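Local coordinates for protein 4-hydroxybutyrate CoA-transferase (Porphyromonas gingivalis, PDB 3EH7) that probably transfers coenzyme A between carboxylic acids, as a putative 4-hydroxybutyrate CoA-transferase of the acetyl-CoA hydrolase/transferase family, at residues E20-I25 with V44-Q49; S111-D116 with A149-L154. All coordinates share one frame; numbering follows the deposited sequence.

Contact 1 (E20-I25 with V44-Q49); sequences EAVKHI and VDALVQ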
ATOM      1  N   GLU A  20       2.414 -41.781  13.038  1.00 24.90           N
ATOM      2  CA  GLU A  20       2.305 -41.530  14.475  1.00 25.41           C
ATOM      3  C   GLU A  20       2.241 -40.009  14.771  1.00 25.19           C
ATOM      4  O   GLU A  20       1.404 -39.563  15.555  1.00 25.87           O
ATOM      5  CB  GLU A  20       3.495 -42.168  15.185  1.00 25.77           C
ATOM      6  CG  GLU A  20       3.631 -41.900  16.688  1.00 28.83           C
ATOM      7  CD  GLU A  20       2.400 -42.288  17.501  1.00 32.76           C
ATOM      8  OE1 GLU A  20       1.663 -43.224  17.077  1.00 35.54           O
ATOM      9  OE2 GLU A  20       2.187 -41.649  18.569  1.00 33.70           O
ATOM     10  N   ALA A  21       3.104 -39.231  14.127  1.00 23.79           N
ATOM     11  CA  ALA A  21       3.142 -37.773  14.337  1.00 23.48           C
ATOM     12  C   ALA A  21       1.814 -37.100  13.978  1.00 23.30           C
ATOM     13  O   ALA A  21       1.235 -36.424  14.823  1.00 22.66           O
ATOM     14  CB  ALA A  21       4.331 -37.104  13.564  1.00 22.60           C
ATOM     15  N   VAL A  22       1.312 -37.301  12.757  1.00 23.82           N
ATOM     16  CA  VAL A  22       0.131 -36.553  12.295  1.00 24.43           C
ATOM     17  C   VAL A  22      -1.152 -36.984  13.021  1.00 25.22           C
ATOM     18  O   VAL A  22      -2.153 -36.252  13.028  1.00 25.98           O
ATOM     19  CB  VAL A  22      -0.087 -36.636  10.736  1.00 24.83           C
ATOM     20  CG1 VAL A  22       1.155 -36.177   9.994  1.00 24.00           C
ATOM     21  CG2 VAL A  22      -0.523 -38.055  10.282  1.00 23.15           C
ATOM     22  N   LYS A  23      -1.106 -38.172  13.617  1.00 26.22           N
ATOM     23  CA  LYS A  23      -2.183 -38.724  14.452  1.00 27.03           C
ATOM     24  C   LYS A  23      -2.667 -37.734  15.533  1.00 27.33           C
ATOM     25  O   LYS A  23      -3.837 -37.761  15.923  1.00 28.09           O
ATOM     26  CB  LYS A  23      -1.677 -40.005  15.124  1.00 26.83           C
ATOM     27  CG  LYS A  23      -2.727 -40.924  15.680  1.00 28.60           C
ATOM     28  CD  LYS A  23      -2.088 -42.129  16.389  1.00 28.43           C
ATOM     29  CE  LYS A  23      -1.306 -41.714  17.655  1.00 28.73           C
ATOM     30  NZ  LYS A  23      -1.151 -42.839  18.646  1.00 28.32           N
ATOM     31  N   HIS A  24      -1.761 -36.883  16.013  1.00 27.15           N
ATOM     32  CA  HIS A  24      -2.043 -35.943  17.103  1.00 27.28           C
ATOM     33  C   HIS A  24      -2.670 -34.628  16.664  1.00 27.31           C
ATOM     34  O   HIS A  24      -2.917 -33.759  17.494  1.00 26.28           O
ATOM     35  CB  HIS A  24      -0.762 -35.693  17.915  1.00 27.32           C
ATOM     36  CG  HIS A  24      -0.162 -36.951  18.454  1.00 28.30           C
ATOM     37  ND1 HIS A  24      -0.678 -37.606  19.548  1.00 30.11           N
ATOM     38  CD2 HIS A  24       0.872 -37.706  18.019  1.00 30.13           C
ATOM     39  CE1 HIS A  24       0.027 -38.699  19.783  1.00 31.62           C
ATOM     40  NE2 HIS A  24       0.976 -38.782  18.867  1.00 31.36           N
ATOM     41  N   ILE A  25      -2.929 -34.489  15.367  1.00 27.81           N
ATOM     42  CA  ILE A  25      -3.729 -33.386  14.872  1.00 28.68           C
ATOM     43  C   ILE A  25      -5.182 -33.726  15.142  1.00 29.59           C
ATOM     44  O   ILE A  25      -5.567 -34.880  15.014  1.00 29.50           O
ATOM     45  CB  ILE A  25      -3.574 -33.185  13.368  1.00 28.65           C
ATOM     46  CG1 ILE A  25      -2.101 -32.971  12.986  1.00 27.82           C
ATOM     47  CG2 ILE A  25      -4.436 -31.991  12.915  1.00 29.58           C
ATOM     48  CD1 ILE A  25      -1.874 -32.894  11.487  1.00 25.94           C
ATOM     49  N   VAL A  44       2.913 -35.139   4.809  1.00 24.25           N
ATOM     50  CA  VAL A  44       1.800 -34.910   3.899  1.00 24.91           C
ATOM     51  C   VAL A  44       1.242 -36.241   3.426  1.00 25.92           C
ATOM     52  O   VAL A  44       0.028 -36.417   3.390  1.00 25.89           O
ATOM     53  CB  VAL A  44       2.173 -34.023   2.691  1.00 24.92           C
ATOM     54  CG1 VAL A  44       1.114 -34.163   1.577  1.00 25.19           C
ATOM     55  CG2 VAL A  44       2.262 -32.582   3.107  1.00 23.96           C
ATOM     56  N   ASP A  45       2.113 -37.191   3.090  1.00 27.61           N
ATOM     57  CA  ASP A  45       1.648 -38.520   2.682  1.00 28.65           C
ATOM     58  C   ASP A  45       0.845 -39.188   3.782  1.00 29.50           C
ATOM     59  O   ASP A  45      -0.194 -39.786   3.523  1.00 29.52           O
ATOM     60  CB  ASP A  45       2.809 -39.443   2.331  1.00 29.30           C
ATOM     61  CG  ASP A  45       3.453 -39.105   1.014  1.00 31.11           C
ATOM     62  OD1 ASP A  45       2.988 -38.171   0.335  1.00 35.81           O
ATOM     63  OD2 ASP A  45       4.439 -39.781   0.650  1.00 35.62           O
ATOM     64  N   ALA A  46       1.344 -39.106   5.011  1.00 30.42           N
ATOM     65  CA  ALA A  46       0.624 -39.632   6.165  1.00 30.97           C
ATOM     66  C   ALA A  46      -0.725 -38.925   6.353  1.00 31.84           C
ATOM     67  O   ALA A  46      -1.720 -39.568   6.663  1.00 31.71           O
ATOM     68  CB  ALA A  46       1.480 -39.523   7.432  1.00 30.98           C
ATOM     69  N   LEU A  47      -0.764 -37.611   6.154  1.00 32.87           N
ATOM     70  CA  LEU A  47      -2.029 -36.863   6.203  1.00 34.04           C
ATOM     71  C   LEU A  47      -3.094 -37.388   5.242  1.00 35.13           C
ATOM     72  O   LEU A  47      -4.226 -37.616   5.657  1.00 35.58           O
ATOM     73  CB  LEU A  47      -1.812 -35.384   5.878  1.00 34.14           C
ATOM     74  CG  LEU A  47      -1.533 -34.463   7.047  1.00 34.15           C
ATOM     75  CD1 LEU A  47      -1.488 -33.026   6.524  1.00 33.26           C
ATOM     76  CD2 LEU A  47      -2.596 -34.653   8.120  1.00 34.25           C
ATOM     77  N   VAL A  48      -2.753 -37.566   3.967  1.00 36.40           N
ATOM     78  CA  VAL A  48      -3.739 -38.068   2.999  1.00 37.63           C
ATOM     79  C   VAL A  48      -4.170 -39.505   3.346  1.00 39.15           C
ATOM     80  O   VAL A  48      -5.302 -39.893   3.060  1.00 39.39           O
ATOM     81  CB  VAL A  48      -3.261 -38.016   1.516  1.00 37.57           C
ATOM     82  CG1 VAL A  48      -2.493 -36.715   1.216  1.00 36.95           C
ATOM     83  CG2 VAL A  48      -2.454 -39.268   1.142  1.00 38.18           C
ATOM     84  N   GLN A  49      -3.277 -40.275   3.969  1.00 40.43           N
ATOM     85  CA  GLN A  49      -3.572 -41.651   4.361  1.00 41.89           C
ATOM     86  C   GLN A  49      -4.634 -41.711   5.454  1.00 43.13           C
ATOM     87  O   GLN A  49      -5.521 -42.558   5.420  1.00 43.48           O
ATOM     88  CB  GLN A  49      -2.296 -42.350   4.843  1.00 41.92           C
ATOM     89  CG  GLN A  49      -2.327 -43.849   4.730  1.00 43.34           C
ATOM     90  CD  GLN A  49      -2.657 -44.296   3.318  1.00 45.25           C
ATOM     91  OE1 GLN A  49      -2.468 -43.534   2.357  1.00 47.33           O
ATOM     92  NE2 GLN A  49      -3.171 -45.520   3.179  1.00 43.72           N
TER
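Three apolar contacts join Val-22 and Ile-25 to Ala-46 and Leu-47. Val-22 buries the most surface of the four. Its CG2, lying between the backbone N and the carbonyl carbon (chi1 -55° for CG1), projects at the helix 41-49 and comes within 3.8 Å of Ala-46 CB. The small alanine lets the valine branch settle close to the helix backbone, with Val-22 CG2 4.0 Å from Ala-46 C. Leu-47 reaches Val-22 with one branch, CD2 standing 4.1 Å from Val-22 CB. That methyl also meets the tip of Ile-25, whose CD1 lies 3.9 Å away from Leu-47 CD2; the two side chains cross at about a right angle and approach each other through these end methyls. Leu-47 CD2 is thus shared by two partners, and Phe-54 packs against both Ile-25 and Leu-47.

The side-chain polar bonds of Glu-20, Lys-23 and His-24 are made among themselves. His-24 NE2 donates to Glu-20 OE2 at 3.1 Å, arriving from above the carboxylate plane, 51° out of it, while Lys-23 NZ forms a salt bridge with Glu-20 OE1, its hydrogen bond weak. The ring of His-24 also stacks with that of Tyr-179.

A type I beta turn runs from Val-22 to Ile-25, with Ile-25 N bonded to Val-22 O at 3.0 Å, and both side chains are directed at helix 41-49. Ile-25 also packs on Val-31 of strand 30-33. The end of a short helix and its following turn thus pack on helix 41-49, beside the parallel sheet of a Rossmann-like alpha/beta N-terminal domain.

Contact 2 (S111-D116 with A149-L154); sequences SMIRKD and AESAHL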
ATOM      1  N   SER A 111       3.256 -11.584  12.161  1.00 26.35           N
ATOM      2  CA  SER A 111       2.646 -10.883  13.310  1.00 27.90           C
ATOM      3  C   SER A 111       1.192 -11.308  13.526  1.00 28.16           C
ATOM      4  O   SER A 111       0.728 -11.428  14.664  1.00 27.24           O
ATOM      5  CB  SER A 111       2.751  -9.372  13.168  1.00 28.15           C
ATOM      6  OG  SER A 111       2.111  -8.961  11.975  1.00 33.56           O
HETATM    7  N   MSE A 112       0.474 -11.566  12.438  1.00 28.45           N
HETATM    8  CA  MSE A 112      -0.893 -12.053  12.518  0.50 28.43           C
HETATM    9  C   MSE A 112      -0.928 -13.437  13.176  1.00 28.97           C
HETATM   10  O   MSE A 112      -1.876 -13.777  13.909  1.00 28.10           O
HETATM   11  CB  MSE A 112      -1.511 -12.089  11.123  0.50 28.58           C
HETATM   12  CG  MSE A 112      -2.901 -12.641  11.096  0.50 29.37           C
HETATM   13 SE   MSE A 112      -3.769 -12.550   9.375  0.50 31.46          SE
HETATM   14  CE  MSE A 112      -4.023 -10.575   9.265  0.50 25.48           C
ATOM     15  N   ILE A 113       0.108 -14.233  12.920  1.00 28.56           N
ATOM     16  CA  ILE A 113       0.226 -15.527  13.553  1.00 28.92           C
ATOM     17  C   ILE A 113       0.536 -15.324  15.037  1.00 30.50           C
ATOM     18  O   ILE A 113      -0.111 -15.919  15.881  1.00 30.53           O
ATOM     19  CB  ILE A 113       1.327 -16.432  12.888  1.00 28.79           C
ATOM     20  CG1 ILE A 113       0.861 -16.899  11.513  1.00 25.86           C
ATOM     21  CG2 ILE A 113       1.654 -17.657  13.795  1.00 28.50           C
ATOM     22  CD1 ILE A 113       1.913 -17.678  10.736  1.00 26.91           C
ATOM     23  N   ARG A 114       1.506 -14.468  15.348  1.00 31.62           N
ATOM     24  CA  ARG A 114       1.896 -14.237  16.744  1.00 33.42           C
ATOM     25  C   ARG A 114       0.797 -13.604  17.573  1.00 34.79           C
ATOM     26  O   ARG A 114       0.733 -13.850  18.768  1.00 35.39           O
ATOM     27  CB  ARG A 114       3.144 -13.365  16.866  1.00 33.04           C
ATOM     28  CG  ARG A 114       4.428 -14.116  16.637  1.00 32.69           C
ATOM     29  CD  ARG A 114       5.616 -13.244  16.959  1.00 31.40           C
ATOM     30  NE  ARG A 114       5.755 -12.159  15.995  1.00 30.04           N
ATOM     31  CZ  ARG A 114       6.392 -12.253  14.817  1.00 29.69           C
ATOM     32  NH1 ARG A 114       6.958 -13.397  14.406  1.00 27.71           N
ATOM     33  NH2 ARG A 114       6.470 -11.191  14.039  1.00 28.40           N
ATOM     34  N   LYS A 115      -0.050 -12.790  16.951  1.00 35.84           N
ATOM     35  CA  LYS A 115      -1.176 -12.185  17.649  1.00 36.86           C
ATOM     36  C   LYS A 115      -2.443 -13.050  17.660  1.00 37.36           C
ATOM     37  O   LYS A 115      -3.525 -12.562  17.999  1.00 37.37           O
ATOM     38  CB  LYS A 115      -1.498 -10.846  17.023  1.00 36.98           C
ATOM     39  CG  LYS A 115      -0.429  -9.821  17.248  1.00 39.61           C
ATOM     40  CD  LYS A 115      -0.661  -8.624  16.318  1.00 43.39           C
ATOM     41  CE  LYS A 115       0.432  -7.568  16.491  1.00 45.32           C
ATOM     42  NZ  LYS A 115       0.331  -6.956  17.850  1.00 46.11           N
ATOM     43  N   ASP A 116      -2.314 -14.328  17.296  1.00 37.74           N
ATOM     44  CA  ASP A 116      -3.460 -15.223  17.167  1.00 38.07           C
ATOM     45  C   ASP A 116      -4.609 -14.704  16.303  1.00 37.53           C
ATOM     46  O   ASP A 116      -5.713 -15.244  16.350  1.00 38.02           O
ATOM     47  CB  ASP A 116      -3.990 -15.603  18.552  1.00 38.62           C
ATOM     48  CG  ASP A 116      -3.576 -16.989  18.980  1.00 40.41           C
ATOM     49  OD1 ASP A 116      -2.718 -17.630  18.333  1.00 41.34           O
ATOM     50  OD2 ASP A 116      -4.126 -17.446  20.003  1.00 45.58           O
ATOM     51  N   ALA A 149       6.186 -22.311  13.268  1.00 21.59           N
ATOM     52  CA  ALA A 149       6.814 -23.237  14.205  1.00 21.20           C
ATOM     53  C   ALA A 149       7.036 -22.562  15.567  1.00 22.57           C
ATOM     54  O   ALA A 149       6.955 -23.211  16.596  1.00 22.26           O
ATOM     55  CB  ALA A 149       8.131 -23.758  13.665  1.00 20.13           C
ATOM     56  N   GLU A 150       7.302 -21.265  15.577  1.00 22.50           N
ATOM     57  CA  GLU A 150       7.593 -20.607  16.833  1.00 23.84           C
ATOM     58  C   GLU A 150       6.350 -20.261  17.605  1.00 24.00           C
ATOM     59  O   GLU A 150       6.449 -19.893  18.754  1.00 23.10           O
ATOM     60  CB  GLU A 150       8.409 -19.332  16.599  1.00 24.19           C
ATOM     61  CG  GLU A 150       9.820 -19.617  16.108  1.00 25.36           C
ATOM     62  CD  GLU A 150      10.520 -18.381  15.574  1.00 29.38           C
ATOM     63  OE1 GLU A 150       9.846 -17.343  15.275  1.00 33.56           O
ATOM     64  OE2 GLU A 150      11.746 -18.466  15.428  1.00 27.63           O
ATOM     65  N   SER A 151       5.187 -20.331  16.958  1.00 25.10           N
ATOM     66  CA  SER A 151       3.938 -20.000  17.605  1.00 25.97           C
ATOM     67  C   SER A 151       2.943 -21.141  17.816  1.00 25.94           C
ATOM     68  O   SER A 151       2.078 -21.010  18.646  1.00 26.15           O
ATOM     69  CB  SER A 151       3.234 -18.889  16.824  1.00 26.14           C
ATOM     70  OG  SER A 151       3.793 -17.652  17.187  1.00 29.23           O
ATOM     71  N   ALA A 152       3.031 -22.222  17.053  1.00 26.47           N
ATOM     72  CA  ALA A 152       1.983 -23.257  17.066  1.00 26.30           C
ATOM     73  C   ALA A 152       1.979 -24.027  18.363  1.00 26.11           C
ATOM     74  O   ALA A 152       3.019 -24.295  18.947  1.00 25.53           O
ATOM     75  CB  ALA A 152       2.136 -24.209  15.907  1.00 25.92           C
ATOM     76  N   HIS A 153       0.778 -24.431  18.756  1.00 26.82           N
ATOM     77  CA  HIS A 153       0.520 -25.234  19.947  1.00 27.13           C
ATOM     78  C   HIS A 153       1.296 -26.552  19.880  1.00 26.51           C
ATOM     79  O   HIS A 153       1.837 -27.036  20.891  1.00 27.65           O
ATOM     80  CB  HIS A 153      -0.986 -25.507  19.982  1.00 28.27           C
ATOM     81  CG  HIS A 153      -1.564 -25.639  21.352  1.00 31.69           C
ATOM     82  ND1 HIS A 153      -1.605 -24.590  22.248  1.00 36.43           N
ATOM     83  CD2 HIS A 153      -2.190 -26.678  21.961  1.00 36.42           C
ATOM     84  CE1 HIS A 153      -2.191 -24.987  23.367  1.00 36.57           C
ATOM     85  NE2 HIS A 153      -2.553 -26.252  23.220  1.00 37.16           N
ATOM     86  N   LEU A 154       1.336 -27.136  18.685  1.00 25.43           N
ATOM     87  CA  LEU A 154       2.009 -28.423  18.419  1.00 24.46           C
ATOM     88  C   LEU A 154       2.908 -28.266  17.202  1.00 22.92           C
ATOM     89  O   LEU A 154       2.483 -27.720  16.182  1.00 23.35           O
ATOM     90  CB  LEU A 154       0.979 -29.542  18.163  1.00 24.84           C
ATOM     91  CG  LEU A 154       1.470 -30.974  17.881  1.00 25.73           C
ATOM     92  CD1 LEU A 154       1.983 -31.692  19.133  1.00 27.62           C
ATOM     93  CD2 LEU A 154       0.350 -31.804  17.254  1.00 28.35           C
TER
HETATM   94  O   HOH W   1       7.851 -15.852  16.035  1.00 30.47           O
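The backbones come nearest at Arg-114 and Ser-151, whose CA atoms are 6.2 Å apart, where the end of helix 109-114 meets the segment leading from helix 145-151 into strand 154-160. Lys-115 is the first residue to leave helical angles on the former, and Asp-116 N bonds back to Ile-113 O.

Ser-151 fits against two consecutive side chains. Ile-113 turns its CG2 branch, placed anti to the backbone N, onto Ser-151 CB at 3.6 Å. On the neighbouring residue, the aliphatic base of Arg-114 brings CG to 3.6 Å from Ser-151 OG, a van der Waals approach to the hydroxyl oxygen.

Beyond its base the arginine bends at chi3 (-69°). Its NH1 donates to a water at 3.1 Å, and the same water donates to Glu-150 OE1 at 2.6 Å. The bridge spans opposite charges, with Arg-114 NH1 and Glu-150 OE1 5.0 Å apart. Direct salt bridges lie elsewhere: Arg-114 to Asp-296, Glu-150 to Lys-146.

Ile-113 also packs on Ile-120, and Ala-149 on Val-125 of strand 122-127. Helical segments meeting beside adjacent parallel strands, 122-127 and 154-160, fit the layered alpha/beta fold of this family's N-terminal domain.

How the contacts relate
Contacts 1 and 2 belong to the same N-terminal alpha/beta domain, with centres about 21 Å apart. Both segments of contact 1 precede both of contact 2 in the chain. They nevertheless touch, since His-24 O of contact 1 packs against Leu-154 CD2 of contact 2 at 3.8 Å. Strand 154-160 is common ground, for it begins at Leu-154, and Ala-21 of contact 1 packs on Ile-156 of the same strand. The parallel sheet links them further: strand 30-33, on which Ile-25 of contact 1 packs, lies next to 122-127, which receives Ala-149 of contact 2 and is itself followed across the sheet by 154-160.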